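PDB 4GDZ: uncharacterized protein, which is of unknown function but belongs to the DUF4251 family and folds into a strongly curved antiparallel beta-sheet that binds a magnesium ion. Local coordinates for residues F56-T61 / T86-P91; V71-G76 / G101-I106. All blocks are in the same frame, centred on the assembly; numbering follows the deposited sequence.

Interaction 1 of 2, residues F56-T61 / T86-P91; sequences FRNGQT and TVYPGP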
# COMPACT_ATOMS: atom_id res chain seq x y z
N PHE A 56 -6.81 -4.51 -1.51
CA PHE A 56 -7.89 -3.52 -1.49
C PHE A 56 -7.34 -2.09 -1.52
O PHE A 56 -6.24 -1.83 -1.06
CB PHE A 56 -8.81 -3.75 -0.26
CG PHE A 56 -9.41 -5.12 -0.23
CD1 PHE A 56 -10.53 -5.43 -1.00
CD2 PHE A 56 -8.79 -6.14 0.46
CE1 PHE A 56 -11.04 -6.72 -1.03
CE2 PHE A 56 -9.30 -7.42 0.44
CZ PHE A 56 -10.42 -7.72 -0.31
N ARG A 57 -8.16 -1.18 -2.02
CA ARG A 57 -7.79 0.24 -2.23
C ARG A 57 -7.39 0.92 -0.91
O ARG A 57 -6.54 1.80 -0.90
CB ARG A 57 -9.01 0.99 -2.83
CG ARG A 57 -8.76 1.92 -3.99
CD ARG A 57 -10.10 2.39 -4.57
NE ARG A 57 -10.97 2.92 -3.53
CZ ARG A 57 -12.15 3.50 -3.75
NH1 ARG A 57 -12.62 3.65 -4.99
NH2 ARG A 57 -12.86 3.94 -2.72
N ASN A 58 -8.00 0.52 0.20
CA ASN A 58 -7.67 1.11 1.48
C ASN A 58 -6.33 0.63 2.11
O ASN A 58 -5.94 1.11 3.21
CB ASN A 58 -8.85 0.93 2.47
CG ASN A 58 -9.22 -0.53 2.70
OD1 ASN A 58 -8.44 -1.45 2.42
ND2 ASN A 58 -10.42 -0.76 3.22
N GLY A 59 -5.65 -0.30 1.44
CA GLY A 59 -4.35 -0.82 1.94
C GLY A 59 -4.51 -2.21 2.58
O GLY A 59 -3.52 -2.87 2.90
N GLN A 60 -5.74 -2.66 2.77
CA GLN A 60 -6.02 -4.02 3.30
C GLN A 60 -5.68 -5.10 2.28
O GLN A 60 -5.53 -4.82 1.11
CB GLN A 60 -7.50 -4.17 3.72
CG GLN A 60 -7.85 -3.54 5.06
CD GLN A 60 -7.41 -4.36 6.24
OE1 GLN A 60 -6.61 -5.30 6.12
NE2 GLN A 60 -7.90 -4.01 7.39
N THR A 61 -5.56 -6.34 2.75
CA THR A 61 -5.44 -7.49 1.86
C THR A 61 -6.36 -8.60 2.41
O THR A 61 -6.83 -8.51 3.53
CB THR A 61 -4.02 -8.06 1.84
OG1 THR A 61 -3.74 -8.50 3.16
CG2 THR A 61 -2.96 -7.00 1.41
N THR A 86 -14.11 -13.69 0.26
CA THR A 86 -13.25 -13.45 1.44
C THR A 86 -14.04 -12.89 2.61
O THR A 86 -15.20 -12.54 2.48
CB THR A 86 -12.09 -12.48 1.13
OG1 THR A 86 -12.61 -11.14 1.01
CG2 THR A 86 -11.35 -12.85 -0.19
N VAL A 87 -13.38 -12.79 3.76
CA VAL A 87 -13.96 -12.27 4.98
C VAL A 87 -14.04 -10.70 4.93
O VAL A 87 -14.68 -10.08 5.79
CB VAL A 87 -13.20 -12.83 6.21
CG1 VAL A 87 -13.58 -12.13 7.51
CG2 VAL A 87 -13.49 -14.35 6.35
N TYR A 88 -13.41 -10.08 3.93
CA TYR A 88 -13.54 -8.62 3.76
C TYR A 88 -15.06 -8.33 3.53
O TYR A 88 -15.63 -8.85 2.60
CB TYR A 88 -12.67 -8.15 2.63
CG TYR A 88 -12.64 -6.65 2.42
CD1 TYR A 88 -13.72 -5.99 1.82
CD2 TYR A 88 -11.54 -5.90 2.78
CE1 TYR A 88 -13.70 -4.60 1.63
CE2 TYR A 88 -11.50 -4.53 2.57
CZ TYR A 88 -12.58 -3.88 2.00
OH TYR A 88 -12.55 -2.52 1.79
N PRO A 89 -15.72 -7.60 4.44
CA PRO A 89 -17.19 -7.56 4.40
C PRO A 89 -17.69 -6.78 3.19
O PRO A 89 -17.02 -5.84 2.72
CB PRO A 89 -17.56 -6.82 5.66
CG PRO A 89 -16.36 -6.83 6.52
CD PRO A 89 -15.19 -6.88 5.61
N GLY A 90 -18.87 -7.16 2.70
CA GLY A 90 -19.54 -6.42 1.65
C GLY A 90 -19.08 -6.71 0.23
O GLY A 90 -18.23 -7.56 0.00
N PRO A 91 -19.67 -5.99 -0.74
CA PRO A 91 -19.48 -6.31 -2.17
C PRO A 91 -18.04 -6.28 -2.67
O PRO A 91 -17.72 -7.00 -3.59
CB PRO A 91 -20.33 -5.25 -2.91
CG PRO A 91 -20.76 -4.26 -1.90
CD PRO A 91 -20.62 -4.88 -0.53
O HOH W 1 -10.88 -0.75 -0.12
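Phe56 and Tyr88 form an offset, nearly parallel face-to-face stack. The ring centroids are 3.9 Å apart and the planes differ by 13°. Tyr88 CD2 sits over the centre of the Phe56 ring, and Phe56 CD1 over that of Tyr88. The side chains run antiparallel across the stack, each reaching from its own loop over the other ring. The closest pair is Phe56 CG and Tyr88 CE2 at 3.5 Å. Tyr88 holds its CG anti to the backbone N (chi1 -176°), which carries the ring across Phe56. Gln60 CB lies at the edge of the tyrosine ring.

The polar contacts gather at the phenol end. Asn58 ND2 lies at the edge of the Tyr88 ring, 3.1 Å from Tyr88 OH, with the amide turned 47° from the ring. A water bridges Tyr88 OH and Asn58 N, accepting from the latter at 3.2 Å.

Both loops are shaped by local bonds. Residues 56-59 make a type I beta turn. Asn58 OD1 accepts from Gln60 N at 3.0 Å, an Asx turn that steadies the amide. Thr86 OG1 accepts from Tyr88 N at 3.2 Å, an ST turn, and is also hydrogen-bonded to Gly93 O.

Phe132 of the second subunit meets Tyr88 edge-to-face, and Gln60 OE1 is hydrogen-bonded to Thr134 OG1 of that subunit. With an alanine at Phe56, the Tyr88 face that the ring covers would probably lose its stacking partner and the phenol would be less firmly placed. The chemistry implies a mainly apolar clasp between two loops, polar and water-linked at the phenol end, placed where a neighbouring subunit packs.

Interaction 2 of 2, residues V71-G76 / G101-I106; sequences VLVNQG and GTVSDI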
# COMPACT_ATOMS: atom_id res chain seq x y z
N VAL A 71 -2.89 -15.78 -13.70
CA VAL A 71 -2.76 -15.29 -15.07
C VAL A 71 -1.69 -16.15 -15.75
O VAL A 71 -0.53 -16.22 -15.30
CB VAL A 71 -2.38 -13.78 -15.13
CG1 VAL A 71 -2.21 -13.36 -16.60
CG2 VAL A 71 -3.45 -12.91 -14.45
N LEU A 72 -2.11 -16.83 -16.80
CA LEU A 72 -1.26 -17.74 -17.57
C LEU A 72 -1.12 -17.21 -18.98
O LEU A 72 -2.12 -16.88 -19.63
CB LEU A 72 -1.87 -19.13 -17.61
CG LEU A 72 -1.07 -20.24 -18.33
CD1 LEU A 72 -1.33 -21.59 -17.69
CD2 LEU A 72 -1.43 -20.25 -19.80
N VAL A 73 0.12 -17.11 -19.46
CA VAL A 73 0.40 -16.69 -20.81
C VAL A 73 1.31 -17.76 -21.40
O VAL A 73 2.32 -18.14 -20.80
CB VAL A 73 1.04 -15.28 -20.89
CG1 VAL A 73 1.56 -15.00 -22.31
CG2 VAL A 73 0.04 -14.21 -20.44
N ASN A 74 0.92 -18.27 -22.56
CA ASN A 74 1.73 -19.25 -23.28
C ASN A 74 1.76 -18.88 -24.74
O ASN A 74 0.87 -19.27 -25.50
CB ASN A 74 1.19 -20.66 -23.10
CG ASN A 74 2.12 -21.71 -23.69
OD1 ASN A 74 3.16 -21.38 -24.28
ND2 ASN A 74 1.76 -22.96 -23.53
N GLN A 75 2.74 -18.06 -25.08
CA GLN A 75 2.93 -17.50 -26.41
C GLN A 75 1.69 -16.67 -26.80
O GLN A 75 1.37 -15.73 -26.08
CB GLN A 75 3.40 -18.59 -27.38
CG GLN A 75 4.81 -18.99 -26.97
CD GLN A 75 5.42 -20.17 -27.70
OE1 GLN A 75 4.74 -21.00 -28.30
NE2 GLN A 75 6.72 -20.26 -27.61
N GLY A 76 0.98 -16.97 -27.87
CA GLY A 76 -0.16 -16.10 -28.24
C GLY A 76 -1.48 -16.39 -27.53
O GLY A 76 -2.50 -15.77 -27.84
N GLY A 101 -8.41 -16.97 -23.99
CA GLY A 101 -8.30 -16.62 -25.40
C GLY A 101 -6.91 -16.25 -25.86
O GLY A 101 -5.94 -16.94 -25.57
N THR A 102 -6.81 -15.16 -26.61
CA THR A 102 -5.57 -14.78 -27.25
C THR A 102 -4.98 -13.57 -26.55
O THR A 102 -5.70 -12.76 -25.97
CB THR A 102 -5.79 -14.46 -28.73
OG1 THR A 102 -6.80 -13.47 -28.81
CG2 THR A 102 -6.19 -15.74 -29.54
N VAL A 103 -3.65 -13.47 -26.61
CA VAL A 103 -2.90 -12.40 -25.94
C VAL A 103 -2.50 -11.37 -26.97
O VAL A 103 -2.02 -11.73 -28.03
CB VAL A 103 -1.65 -12.97 -25.24
CG1 VAL A 103 -0.75 -11.87 -24.72
CG2 VAL A 103 -2.08 -13.89 -24.10
N SER A 104 -2.68 -10.09 -26.67
CA SER A 104 -2.33 -9.05 -27.62
C SER A 104 -1.84 -7.81 -26.90
O SER A 104 -1.99 -7.67 -25.66
CB SER A 104 -3.57 -8.67 -28.46
OG SER A 104 -4.59 -8.10 -27.64
N ASP A 105 -1.26 -6.90 -27.69
CA ASP A 105 -0.86 -5.56 -27.23
C ASP A 105 0.12 -5.62 -26.06
O ASP A 105 -0.08 -4.92 -25.09
CB ASP A 105 -2.09 -4.72 -26.83
CG ASP A 105 -3.13 -4.64 -27.96
OD1 ASP A 105 -2.75 -4.18 -29.05
OD2 ASP A 105 -4.30 -5.04 -27.76
N ILE A 106 1.17 -6.44 -26.17
CA ILE A 106 2.15 -6.58 -25.08
C ILE A 106 3.05 -5.36 -25.05
O ILE A 106 3.63 -4.99 -26.08
CB ILE A 106 3.04 -7.82 -25.25
CG1 ILE A 106 2.21 -9.11 -25.21
CG2 ILE A 106 4.09 -7.87 -24.14
CD1 ILE A 106 2.89 -10.28 -25.91
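Val103 carries CG1 anti to its backbone N (chi1 172°) and CG2 beside that N, and CG2 meets Val73 CG1 at 4.2 Å. The two branched side chains touch through single methyl groups, at ordinary van der Waals distance. Val103 CB also lies 3.9 Å from Gly76 O. Next to it, the bond from CA to CB of Thr102 points away from 71-76, yet Thr102 CB itself lies 3.7 Å from Gly76 O.

The carbonyl of Gly76 is the main polar link. Gly76 O accepts from Val103 N at 2.9 Å, with a fairly straight N-H...O angle of 164°. The donor stands well above the carbonyl plane, 50° out of it. Thr102 CA comes within 3.3 Å of Gly76 O as a CA-H...O contact.

The contact lies within a strongly curved antiparallel sheet. Strand 61-74 ends here and enters the turn that leads to strand 77-85, and the two strands pair as a beta-hairpin. At Gly101 the chain turns a corner between strand 94-100 and strand 102-110, the two outermost strands of the sheet within this chain. The bond from Val103 therefore ties strand 102-110, just after the corner at Gly101, to the turn that follows strand 61-74.

Phe120 of strand 116-123 packs against Val73, while Phe47 of strand 46-55 also touches it. Farther along strand 102-110, Ser104 OG donates to Asp105 OD2 at 3.1 Å, meeting the carboxylate from above its plane. A glycerol, probably from the crystallisation liquor, is hydrogen-bonded to the backbone N atoms of Asp105 and Ile106.

Interactions 1 and 2 lie on opposite sides of the chain's centre. Their centres are 29 Å apart, and their nearest atoms are about 16 Å apart. Along the chain their segments alternate. Strand 61-74 starts at the loop of interaction 1 and ends in interaction 2. Strand 77-85 runs back from the turn at Gly76 to the loop carrying Tyr88. Interaction 1 faces a second subunit, whereas no other chain of the assembly touches the segments of interaction 2. Bound glycerol, probably from the crystallisation liquor, lies about 4 Å from the Phe56 side chain and about 6 Å from that of Val103. The magnesium ion is bound outside both contacts, at Asn147, Pro148, Asn151 and Asn153.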